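Side-chain contacts in sensor protein (Pseudomonas syringae pv. tomato, PDB 2R8R), which is probably an ATP-dependent histidine kinase of a two-component system, represented here by its N-terminal KdpD sensor region: residues 62-65 and 70-73; 72-77 and 99-104. All coordinates share one frame; numbering follows the deposited sequence.

Contact 1 (62-65 and 70-73); sequences LLRT and MTLE
Arg-64 and Glu-73 lie side by side on one face of a two-stranded antiparallel sheet. Their ends meet in a salt bridge, with Arg-64 NH2 3.2 Å from Glu-73 OE2. The guanidinium and carboxylate planes stand nearly perpendicular, 89° apart. Glu-73 CG covers one face of the guanidinium. The side chains of Leu-62 and Glu-73 cross at a slant, with Leu-62 CD1 3.7 Å from Glu-73 CB and nearly as near the carboxylate carbon CD. Further along, the Arg-64 aliphatic chain rests by CG on Thr-71 CG2 at 3.8 Å. In Thr-71 CG2 is anti to the backbone N, and OG1 goes elsewhere, to a hydrogen bond with Glu-66. Thr-65 and Leu-72 occupy the other face, where Thr-65 OG1 meets Leu-72 CB at 3.6 Å.

The backbone sets these pairs. Thr-65 and Leu-72 form a hydrogen-bonded pair: Thr-65 N donates to Leu-72 O at 2.9 Å, and Leu-72 N returns the bond to Thr-65 O. Arg-64 and Glu-73 are the adjacent non-hydrogen-bonded pair. There Glu-73 CA points a C-H at Leu-63 O, 3.1 Å away. Backbone bonding between Leu-63 and Glu-74 continues the pairing. This is a beta hairpin of strands 63-67 and 70-74, at the surface of the P-loop NTPase-like domain.

Contact 2 (72-77 and 99-104); sequences LEEMDL and PGSRHT
Leu-72 and Pro-99 make the tightest apolar touch between residues 72-77 and the loop 99-104. Leu-72 CD1 sits 3.5 Å from Pro-99 CD, closer than usual for two carbons, and the two side chains cross at about a right angle. Tyr-67 of the hairpin touches both residues.

A methyl-to-ring contact lies at the other end. Leu-77 sends CD2 to the His-103 ring, 3.6 Å from CE1 and almost as near ND1. The methyl comes at the ring obliquely. Leu-77 reaches it with CG anti to the backbone N (chi1 -178°). Arg-102 CG lies over one face of the same ring, offset toward the rim. Leu-77 directly follows Asp-76, the N-cap of helix 77-83, whose OD1 bonds to Ala-79 N. This cap helps to fix the helix start that carries Leu-77.

Between these ends the Glu-74 methylene CG lies 3.8 Å from Ser-101 OG, a van der Waals touch. The polar ends of both bond elsewhere. Ser-101 OG bonds to Ala-98 O. Glu-74 is bent at chi2 (-35°), and its buried carboxylate is well satisfied: OE1 makes a salt bridge to Arg-106, while OE2 takes hydrogen bonds from His-95 NE2 and Ala-98 N. These partners probably favour a charged carboxylate. His-103 ND1 is likewise held, by Asp-109 of helix 106-115, which also touches Leu-77.

The contact joins the hairpin exit and the start of helix 77-83 to the loop between strand 87-90 and helix 106-115, a strand-loop-helix connection of the parallel-sheet P-loop NTPase fold.

Contact 1 and contact 2 have centres 9 Å apart, on the same side of the chain's centre. They share Leu-72 and Glu-73 and both use strand 70-74. Along the chain, 62-65 comes first, then the hairpin turn and the shared strand, then helix 77-83 and strand 87-90, and finally loop 99-104. They also touch directly: Leu-63 CD2 packs 3.8 Å from Asp-76 CG. Contact 1 pairs the two hairpin strands with each other. Contact 2 ties the second strand and its exit to a loop leading out of the parallel sheet. Contact 1 thus holds the surface hairpin together, and contact 2 joins it to the main alpha/beta body of this N-terminal KdpD domain.

Contact 1 (62-65 and 70-73)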
# COMPACT_ATOMS: atom_id res chain seq x y z
N LEU A 62 -0.17 -9.04 13.72
CA LEU A 62 -1.17 -9.44 12.75
C LEU A 62 -2.02 -10.62 13.24
O LEU A 62 -1.61 -11.41 14.11
CB LEU A 62 -0.50 -9.81 11.42
CG LEU A 62 0.34 -8.71 10.76
CD1 LEU A 62 1.24 -9.34 9.66
CD2 LEU A 62 -0.51 -7.52 10.19
N LEU A 63 -3.20 -10.75 12.65
CA LEU A 63 -3.99 -11.98 12.79
C LEU A 63 -3.61 -12.98 11.71
O LEU A 63 -3.69 -12.68 10.53
CB LEU A 63 -5.49 -11.66 12.68
CG LEU A 63 -6.14 -10.67 13.65
CD1 LEU A 63 -7.52 -10.27 13.14
CD2 LEU A 63 -6.21 -11.25 15.05
N ARG A 64 -3.23 -14.18 12.13
CA ARG A 64 -3.03 -15.30 11.21
C ARG A 64 -4.25 -16.22 11.12
O ARG A 64 -4.76 -16.66 12.13
CB ARG A 64 -1.80 -16.10 11.64
CG ARG A 64 -0.53 -15.46 11.07
CD ARG A 64 0.73 -15.70 11.88
NE ARG A 64 1.72 -14.71 11.48
CZ ARG A 64 1.84 -13.48 11.99
NH1 ARG A 64 1.03 -13.07 12.97
NH2 ARG A 64 2.78 -12.66 11.52
N THR A 65 -4.72 -16.47 9.89
CA THR A 65 -5.66 -17.55 9.63
C THR A 65 -5.02 -18.58 8.69
O THR A 65 -3.94 -18.34 8.14
CB THR A 65 -7.00 -17.06 9.06
OG1 THR A 65 -6.80 -16.24 7.90
CG2 THR A 65 -7.77 -16.29 10.13
N MSE A 70 -2.75 -22.05 2.95
CA MSE A 70 -2.01 -20.80 3.08
C MSE A 70 -2.28 -20.18 4.45
O MSE A 70 -3.41 -20.20 4.94
CB MSE A 70 -2.42 -19.80 2.00
CG MSE A 70 -2.52 -20.34 0.56
SE MSE A 70 -3.29 -19.01 -0.70
CE MSE A 70 -5.20 -19.33 -0.43
N THR A 71 -1.21 -19.64 5.04
CA THR A 71 -1.30 -18.79 6.22
C THR A 71 -1.50 -17.36 5.75
O THR A 71 -0.60 -16.78 5.15
CB THR A 71 -0.02 -18.88 7.08
OG1 THR A 71 0.13 -20.22 7.56
CG2 THR A 71 -0.09 -17.92 8.27
N LEU A 72 -2.70 -16.84 5.99
CA LEU A 72 -3.10 -15.48 5.67
C LEU A 72 -2.90 -14.59 6.91
O LEU A 72 -3.10 -15.05 8.01
CB LEU A 72 -4.57 -15.45 5.23
CG LEU A 72 -4.96 -16.26 3.98
CD1 LEU A 72 -6.38 -15.97 3.49
CD2 LEU A 72 -3.95 -16.00 2.86
N GLU A 73 -2.44 -13.35 6.71
CA GLU A 73 -2.21 -12.36 7.77
C GLU A 73 -3.08 -11.14 7.50
O GLU A 73 -3.16 -10.68 6.36
CB GLU A 73 -0.75 -11.90 7.81
CG GLU A 73 0.30 -12.99 7.96
CD GLU A 73 1.68 -12.49 7.61
OE1 GLU A 73 1.82 -11.74 6.61
OE2 GLU A 73 2.66 -12.81 8.34

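Contact 2 (72-77 and 99-104)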
# COMPACT_ATOMS: atom_id res chain seq x y z
N LEU A 72 -2.70 -16.84 5.99
CA LEU A 72 -3.10 -15.48 5.67
C LEU A 72 -2.90 -14.59 6.91
O LEU A 72 -3.10 -15.05 8.01
CB LEU A 72 -4.57 -15.45 5.23
CG LEU A 72 -4.96 -16.26 3.98
CD1 LEU A 72 -6.38 -15.97 3.49
CD2 LEU A 72 -3.95 -16.00 2.86
N GLU A 73 -2.44 -13.35 6.71
CA GLU A 73 -2.21 -12.36 7.77
C GLU A 73 -3.08 -11.14 7.50
O GLU A 73 -3.16 -10.68 6.36
CB GLU A 73 -0.75 -11.90 7.81
CG GLU A 73 0.30 -12.99 7.96
CD GLU A 73 1.68 -12.49 7.61
OE1 GLU A 73 1.82 -11.74 6.61
OE2 GLU A 73 2.66 -12.81 8.34
N GLU A 74 -3.76 -10.64 8.52
CA GLU A 74 -4.48 -9.39 8.43
C GLU A 74 -4.11 -8.51 9.60
O GLU A 74 -3.76 -8.99 10.67
CB GLU A 74 -6.01 -9.58 8.52
CG GLU A 74 -6.78 -9.81 7.27
CD GLU A 74 -6.28 -9.09 6.07
OE1 GLU A 74 -5.92 -7.90 6.21
OE2 GLU A 74 -6.27 -9.71 4.99
N MSE A 75 -4.26 -7.21 9.37
CA MSE A 75 -4.27 -6.23 10.39
C MSE A 75 -5.32 -6.58 11.47
O MSE A 75 -6.47 -7.01 11.15
CB MSE A 75 -4.61 -4.91 9.75
CG MSE A 75 -4.62 -3.78 10.66
SE MSE A 75 -5.27 -2.19 9.75
CE MSE A 75 -6.99 -2.77 9.26
N ASP A 76 -4.89 -6.44 12.72
CA ASP A 76 -5.77 -6.66 13.84
C ASP A 76 -6.55 -5.38 14.14
O ASP A 76 -6.24 -4.65 15.06
CB ASP A 76 -4.97 -7.12 15.04
CG ASP A 76 -5.83 -7.62 16.16
OD1 ASP A 76 -7.07 -7.53 16.07
OD2 ASP A 76 -5.26 -8.14 17.12
N LEU A 77 -7.59 -5.17 13.36
CA LEU A 77 -8.41 -3.98 13.41
C LEU A 77 -9.01 -3.73 14.81
O LEU A 77 -8.99 -2.61 15.33
CB LEU A 77 -9.53 -4.12 12.37
CG LEU A 77 -10.54 -2.98 12.18
CD1 LEU A 77 -9.83 -1.65 11.81
CD2 LEU A 77 -11.60 -3.39 11.10
N PRO A 99 -10.50 -14.28 4.15
CA PRO A 99 -11.86 -14.74 4.46
C PRO A 99 -12.16 -14.74 5.97
O PRO A 99 -11.29 -15.07 6.77
CB PRO A 99 -11.89 -16.18 3.88
CG PRO A 99 -10.87 -16.16 2.78
CD PRO A 99 -9.77 -15.27 3.32
N GLY A 100 -13.39 -14.39 6.33
CA GLY A 100 -13.78 -14.31 7.74
C GLY A 100 -13.55 -12.94 8.37
O GLY A 100 -13.80 -12.76 9.56
N SER A 101 -13.06 -11.99 7.58
CA SER A 101 -12.79 -10.65 8.07
C SER A 101 -14.12 -9.93 8.12
O SER A 101 -14.99 -10.16 7.30
CB SER A 101 -11.82 -9.93 7.14
OG SER A 101 -10.55 -10.52 7.19
N ARG A 102 -14.26 -9.04 9.09
CA ARG A 102 -15.46 -8.23 9.22
C ARG A 102 -15.81 -7.47 7.95
O ARG A 102 -16.97 -7.40 7.61
CB ARG A 102 -15.27 -7.26 10.36
CG ARG A 102 -16.46 -6.43 10.70
CD ARG A 102 -16.03 -5.43 11.78
NE ARG A 102 -17.17 -4.67 12.23
CZ ARG A 102 -18.00 -5.03 13.22
NH1 ARG A 102 -19.01 -4.23 13.54
NH2 ARG A 102 -17.84 -6.17 13.88
N HIS A 103 -14.80 -6.92 7.27
CA HIS A 103 -14.97 -6.21 6.02
C HIS A 103 -14.35 -6.99 4.86
O HIS A 103 -13.37 -7.74 5.02
CB HIS A 103 -14.28 -4.87 6.07
CG HIS A 103 -14.70 -4.01 7.22
ND1 HIS A 103 -13.80 -3.41 8.07
CD2 HIS A 103 -15.93 -3.72 7.71
CE1 HIS A 103 -14.46 -2.73 8.98
NE2 HIS A 103 -15.75 -2.92 8.80
N THR A 104 -14.94 -6.79 3.69
CA THR A 104 -14.43 -7.31 2.42
C THR A 104 -13.04 -6.75 2.08
O THR A 104 -12.14 -7.49 1.67
CB THR A 104 -15.44 -6.99 1.30
OG1 THR A 104 -16.69 -7.64 1.62
CG2 THR A 104 -14.96 -7.50 -0.09